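Local coordinates for putative general stress protein 26 (Jannaschia sp., PDB 2QEA), which is of unestablished function but is probably a flavin-binding oxidoreductase of the pyridoxamine 5'-phosphate oxidase-like family, at residues 75-89 against 115-129. Residues are numbered along the deposited sequence; the frame is centred on the assembly and turned at random.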
loop_
_atom_site.group_PDB
_atom_site.type_symbol
_atom_site.label_atom_id
_atom_site.label_comp_id
_atom_site.label_asym_id
_atom_site.label_seq_id
_atom_site.Cartn_x
_atom_site.Cartn_y
_atom_site.Cartn_z
ATOM N N GLY A 75 -10.356 -1.394 -4.668
ATOM C CA GLY A 75 -9.868 -0.671 -5.842
ATOM C C GLY A 75 -9.541 0.782 -5.529
ATOM O O GLY A 75 -9.821 1.665 -6.341
ATOM N N LEU A 76 -8.974 1.016 -4.340
ATOM C CA LEU A 76 -8.577 2.341 -3.868
ATOM C C LEU A 76 -7.065 2.333 -3.708
ATOM O O LEU A 76 -6.526 1.535 -2.936
ATOM C CB LEU A 76 -9.240 2.668 -2.527
ATOM C CG LEU A 76 -8.942 4.037 -1.896
ATOM C CD1 LEU A 76 -9.332 5.182 -2.825
ATOM C CD2 LEU A 76 -9.656 4.164 -0.566
ATOM N N TYR A 77 -6.396 3.207 -4.459
ATOM C CA TYR A 77 -4.940 3.363 -4.427
ATOM C C TYR A 77 -4.694 4.853 -4.230
ATOM O O TYR A 77 -5.302 5.667 -4.931
ATOM C CB TYR A 77 -4.312 2.855 -5.728
ATOM C CG TYR A 77 -4.788 1.472 -6.123
ATOM C CD1 TYR A 77 -4.129 0.324 -5.670
ATOM C CD2 TYR A 77 -5.927 1.307 -6.928
ATOM C CE1 TYR A 77 -4.583 -0.963 -6.022
ATOM C CE2 TYR A 77 -6.390 0.029 -7.283
ATOM C CZ TYR A 77 -5.714 -1.100 -6.828
ATOM O OH TYR A 77 -6.165 -2.351 -7.179
ATOM N N ALA A 78 -3.837 5.213 -3.273
ATOM C CA ALA A 78 -3.589 6.624 -2.963
ATOM C C ALA A 78 -2.292 6.874 -2.208
ATOM O O ALA A 78 -1.995 6.160 -1.259
ATOM C CB ALA A 78 -4.755 7.177 -2.148
ATOM N N ASP A 79 -1.526 7.868 -2.661
ATOM C CA ASP A 79 -0.320 8.340 -1.982
ATOM C C ASP A 79 -0.735 9.724 -1.483
ATOM O O ASP A 79 -0.911 10.637 -2.291
ATOM C CB ASP A 79 0.875 8.410 -2.946
ATOM C CG ASP A 79 2.172 8.869 -2.270
ATOM O OD1 ASP A 79 2.221 9.025 -1.029
ATOM O OD2 ASP A 79 3.169 9.071 -2.993
ATOM N N LEU A 80 -0.890 9.863 -0.163
ATOM C CA LEU A 80 -1.387 11.090 0.467
ATOM C C LEU A 80 -0.350 11.826 1.311
ATOM O O LEU A 80 0.341 11.196 2.101
ATOM C CB LEU A 80 -2.546 10.741 1.402
ATOM C CG LEU A 80 -3.711 9.918 0.851
ATOM C CD1 LEU A 80 -4.617 9.537 2.001
ATOM C CD2 LEU A 80 -4.464 10.676 -0.221
ATOM N N ASP A 81 -0.262 13.147 1.132
ATOM C CA ASP A 81 0.549 14.031 1.981
ATOM C C ASP A 81 -0.433 14.647 2.972
ATOM O O ASP A 81 -1.574 14.960 2.609
ATOM C CB ASP A 81 1.242 15.146 1.180
ATOM C CG ASP A 81 2.396 14.640 0.325
ATOM O OD1 ASP A 81 3.110 13.696 0.735
ATOM O OD2 ASP A 81 2.612 15.211 -0.762
ATOM N N GLY A 82 0.011 14.832 4.213
ATOM C CA GLY A 82 -0.840 15.392 5.260
ATOM C C GLY A 82 -0.109 15.776 6.530
ATOM O O GLY A 82 1.083 16.074 6.493
ATOM N N THR A 83 -0.846 15.774 7.644
ATOM C CA THR A 83 -0.327 16.127 8.967
ATOM C C THR A 83 -0.771 15.074 9.986
ATOM O O THR A 83 -1.970 14.812 10.103
ATOM C CB THR A 83 -0.866 17.504 9.413
ATOM O OG1 THR A 83 -0.573 18.485 8.408
ATOM C CG2 THR A 83 -0.246 17.939 10.744
ATOM N N LEU A 84 0.191 14.482 10.701
ATOM C CA LEU A 84 -0.073 13.496 11.761
ATOM C C LEU A 84 0.094 14.198 13.113
ATOM O O LEU A 84 1.010 15.007 13.283
ATOM C CB LEU A 84 0.888 12.307 11.660
ATOM C CG LEU A 84 0.628 11.093 12.560
ATOM C CD1 LEU A 84 -0.694 10.421 12.209
ATOM C CD2 LEU A 84 1.769 10.091 12.445
ATOM N N GLU A 85 -0.787 13.877 14.063
ATOM C CA GLU A 85 -0.759 14.478 15.403
ATOM C C GLU A 85 -1.472 13.642 16.462
ATOM O O GLU A 85 -2.256 12.749 16.126
ATOM C CB GLU A 85 -1.414 15.870 15.364
ATOM C CG GLU A 85 -2.878 15.881 14.895
ATOM C CD GLU A 85 -3.471 17.277 14.820
ATOM O OE1 GLU A 85 -3.369 18.032 15.811
ATOM O OE2 GLU A 85 -4.075 17.606 13.777
ATOM N N ARG A 86 -1.185 13.960 17.729
ATOM C CA ARG A 86 -1.818 13.348 18.901
ATOM C C ARG A 86 -3.254 13.888 18.973
ATOM O O ARG A 86 -3.478 15.053 18.628
ATOM C CB ARG A 86 -1.078 13.790 20.182
ATOM C CG ARG A 86 -1.112 12.830 21.370
ATOM C CD ARG A 86 0.011 11.798 21.283
ATOM N NE ARG A 86 0.325 11.195 22.581
ATOM C CZ ARG A 86 1.367 10.392 22.837
ATOM N NH1 ARG A 86 2.235 10.043 21.881
ATOM N NH2 ARG A 86 1.546 9.927 24.072
ATOM N N SER A 87 -4.191 13.078 19.458
ATOM C CA SER A 87 -5.574 13.512 19.659
ATOM C C SER A 87 -6.039 13.048 21.036
ATOM O O SER A 87 -5.862 11.877 21.382
ATOM C CB SER A 87 -6.497 12.958 18.581
ATOM O OG SER A 87 -7.802 13.488 18.738
ATOM N N THR A 88 -6.607 13.979 21.808
ATOM C CA THR A 88 -7.191 13.702 23.128
ATOM C C THR A 88 -8.734 13.760 23.029
ATOM O O THR A 88 -9.412 14.096 24.003
ATOM C CB THR A 88 -6.662 14.708 24.183
ATOM O OG1 THR A 88 -7.063 16.038 23.826
ATOM C CG2 THR A 88 -5.140 14.645 24.276
ATOM N N ASP A 89 -9.271 13.401 21.857
ATOM C CA ASP A 89 -10.701 13.435 21.569
ATOM C C ASP A 89 -11.287 12.093 22.017
ATOM O O ASP A 89 -11.114 11.076 21.336
ATOM C CB ASP A 89 -10.920 13.694 20.059
ATOM C CG ASP A 89 -12.394 13.882 19.668
ATOM O OD1 ASP A 89 -13.284 13.980 20.543
ATOM O OD2 ASP A 89 -12.658 13.948 18.448
ATOM N N CYS A 115 -2.761 5.505 22.539
ATOM C CA CYS A 115 -2.468 6.781 21.886
ATOM C C CYS A 115 -3.256 6.905 20.574
ATOM O O CYS A 115 -3.013 6.137 19.638
ATOM C CB CYS A 115 -0.964 6.864 21.607
ATOM S SG CYS A 115 -0.430 8.287 20.658
ATOM N N LEU A 116 -4.191 7.857 20.519
ATOM C CA LEU A 116 -5.005 8.111 19.321
ATOM C C LEU A 116 -4.258 9.098 18.419
ATOM O O LEU A 116 -3.914 10.196 18.866
ATOM C CB LEU A 116 -6.377 8.685 19.709
ATOM C CG LEU A 116 -7.411 8.983 18.611
ATOM C CD1 LEU A 116 -7.794 7.725 17.841
ATOM C CD2 LEU A 116 -8.653 9.626 19.215
ATOM N N LEU A 117 -4.001 8.691 17.171
ATOM C CA LEU A 117 -3.341 9.527 16.159
ATOM C C LEU A 117 -4.364 9.961 15.101
ATOM O O LEU A 117 -5.222 9.164 14.708
ATOM C CB LEU A 117 -2.182 8.782 15.493
ATOM C CG LEU A 117 -0.987 8.363 16.357
ATOM C CD1 LEU A 117 0.034 7.640 15.497
ATOM C CD2 LEU A 117 -0.335 9.554 17.060
ATOM N N LYS A 118 -4.260 11.219 14.658
ATOM C CA LYS A 118 -5.155 11.822 13.663
ATOM C C LYS A 118 -4.325 12.284 12.463
ATOM O O LYS A 118 -3.443 13.137 12.615
ATOM C CB LYS A 118 -5.885 13.020 14.287
ATOM C CG LYS A 118 -6.911 13.726 13.385
ATOM C CD LYS A 118 -7.512 14.949 14.073
ATOM C CE LYS A 118 -8.553 15.633 13.193
ATOM N NZ LYS A 118 -9.178 16.811 13.851
ATOM N N PHE A 119 -4.608 11.711 11.289
ATOM C CA PHE A 119 -3.949 12.074 10.031
ATOM C C PHE A 119 -4.947 12.866 9.187
ATOM O O PHE A 119 -5.981 12.323 8.791
ATOM C CB PHE A 119 -3.483 10.830 9.267
ATOM C CG PHE A 119 -2.805 11.144 7.960
ATOM C CD1 PHE A 119 -1.447 11.465 7.928
ATOM C CD2 PHE A 119 -3.527 11.143 6.758
ATOM C CE1 PHE A 119 -0.814 11.775 6.715
ATOM C CE2 PHE A 119 -2.905 11.450 5.540
ATOM C CZ PHE A 119 -1.544 11.766 5.516
ATOM N N THR A 120 -4.633 14.135 8.923
ATOM C CA THR A 120 -5.467 15.009 8.095
ATOM C C THR A 120 -4.805 15.073 6.715
ATOM O O THR A 120 -3.699 15.607 6.611
ATOM C CB THR A 120 -5.570 16.438 8.689
ATOM O OG1 THR A 120 -6.140 16.377 10.003
ATOM C CG2 THR A 120 -6.439 17.332 7.807
ATOM N N PRO A 121 -5.438 14.488 5.665
ATOM C CA PRO A 121 -4.845 14.609 4.330
ATOM C C PRO A 121 -4.919 16.040 3.778
ATOM O O PRO A 121 -5.936 16.721 3.957
ATOM C CB PRO A 121 -5.699 13.658 3.472
ATOM C CG PRO A 121 -6.400 12.786 4.431
ATOM C CD PRO A 121 -6.657 13.659 5.608
ATOM N N ALA A 122 -3.826 16.475 3.151
ATOM C CA ALA A 122 -3.710 17.787 2.510
ATOM C C ALA A 122 -3.942 17.626 1.011
ATOM O O ALA A 122 -4.723 18.371 0.413
ATOM C CB ALA A 122 -2.338 18.372 2.765
ATOM N N SER A 123 -3.235 16.665 0.415
ATOM C CA SER A 123 -3.353 16.339 -1.012
ATOM C C SER A 123 -2.839 14.931 -1.312
ATOM O O SER A 123 -2.269 14.275 -0.439
ATOM C CB SER A 123 -2.580 17.358 -1.845
ATOM O OG SER A 123 -1.224 17.411 -1.437
ATOM N N GLY A 124 -3.049 14.476 -2.543
ATOM C CA GLY A 124 -2.575 13.155 -2.958
ATOM C C GLY A 124 -3.011 12.716 -4.340
ATOM O O GLY A 124 -3.995 13.237 -4.869
ATOM N N GLU A 125 -2.264 11.770 -4.920
ATOM C CA GLU A 125 -2.589 11.201 -6.227
ATOM C C GLU A 125 -3.378 9.932 -5.930
ATOM O O GLU A 125 -2.827 8.986 -5.365
ATOM C CB GLU A 125 -1.339 10.922 -7.063
ATOM C CG GLU A 125 -1.670 10.595 -8.528
ATOM C CD GLU A 125 -0.468 10.578 -9.472
ATOM O OE1 GLU A 125 0.648 10.992 -9.082
ATOM O OE2 GLU A 125 -0.656 10.159 -10.637
ATOM N N ILE A 126 -4.663 9.939 -6.305
ATOM C CA ILE A 126 -5.621 8.869 -6.016
ATOM C C ILE A 126 -6.104 8.170 -7.288
ATOM O O ILE A 126 -6.381 8.839 -8.281
ATOM C CB ILE A 126 -6.884 9.467 -5.305
ATOM C CG1 ILE A 126 -6.509 10.170 -3.989
ATOM C CG2 ILE A 126 -7.949 8.391 -5.035
ATOM C CD1 ILE A 126 -7.662 10.924 -3.350
ATOM N N SER A 127 -6.197 6.837 -7.241
ATOM C CA SER A 127 -6.768 6.017 -8.321
ATOM C C SER A 127 -7.963 5.239 -7.755
ATOM O O SER A 127 -7.871 4.653 -6.672
ATOM C CB SER A 127 -5.756 5.043 -8.914
ATOM O OG SER A 127 -4.709 5.728 -9.566
ATOM N N ILE A 128 -9.074 5.274 -8.490
ATOM C CA ILE A 128 -10.325 4.595 -8.155
ATOM C C ILE A 128 -10.582 3.626 -9.311
ATOM O O ILE A 128 -10.671 4.078 -10.452
ATOM C CB ILE A 128 -11.480 5.633 -8.048
ATOM C CG1 ILE A 128 -11.220 6.654 -6.928
ATOM C CG2 ILE A 128 -12.822 4.972 -7.812
ATOM C CD1 ILE A 128 -11.149 6.069 -5.533
ATOM N N THR A 129 -10.669 2.320 -9.032
ATOM C CA THR A 129 -10.909 1.287 -10.070
ATOM C C THR A 129 -12.043 0.330 -9.707
ATOM O O THR A 129 -12.439 0.229 -8.550
ATOM C CB THR A 129 -9.647 0.425 -10.353
ATOM O OG1 THR A 129 -9.384 -0.448 -9.246
ATOM C CG2 THR A 129 -8.426 1.299 -10.635
HETATM O O HOH W 1 -8.081 -2.930 -8.967
HETATM O O HOH W 2 -4.100 15.689 11.617
#
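Tyr-77 and Ser-127 pair through both backbone groups: Tyr-77 N donates to Ser-127 O, and Ser-127 N returns a nearly straight bond of 2.7 Å to Tyr-77 O. Such antiparallel pairing joins strands 76-87 and 115-129 within the curved sheet, consistent with the fold of the pyridoxamine 5'-phosphate oxidase-like family. At Asp-81 a classic beta bulge shifts the register. Asp-81 O accepts from Ala-122 N at 2.8 Å and Ser-123 N at 3.2 Å, while Asp-81 N donates to Ser-123 O. The Asp-81 carboxylate turns elsewhere, to a salt bridge with Lys-24. Asp-79 OD2 accepts a hydrogen bond from Leu-29 N of the second subunit, and Asp-79 OD1 is bonded to Gln-66 NE2. Water 1 donates to Tyr-77 OH and bonds Thr-129 OG1; Tyr-77 OH is also hydrogen-bonded to Asp-72. On the largely apolar face, Phe-119 has CG anti to its N (chi1 180°), which brings the ring obliquely up to the Gly-82 backbone, with Phe-119 CZ 3.7 Å from Gly-82 CA. Replacing Phe-119 by an alanine is likely to open a gap beside Gly-82 and deprive Leu-80 CB of its ring neighbour. The chemistry implies a seam held by main-chain bonds, with Asp-79 reaching the second subunit and Asp-81 paired mainly within its own chain.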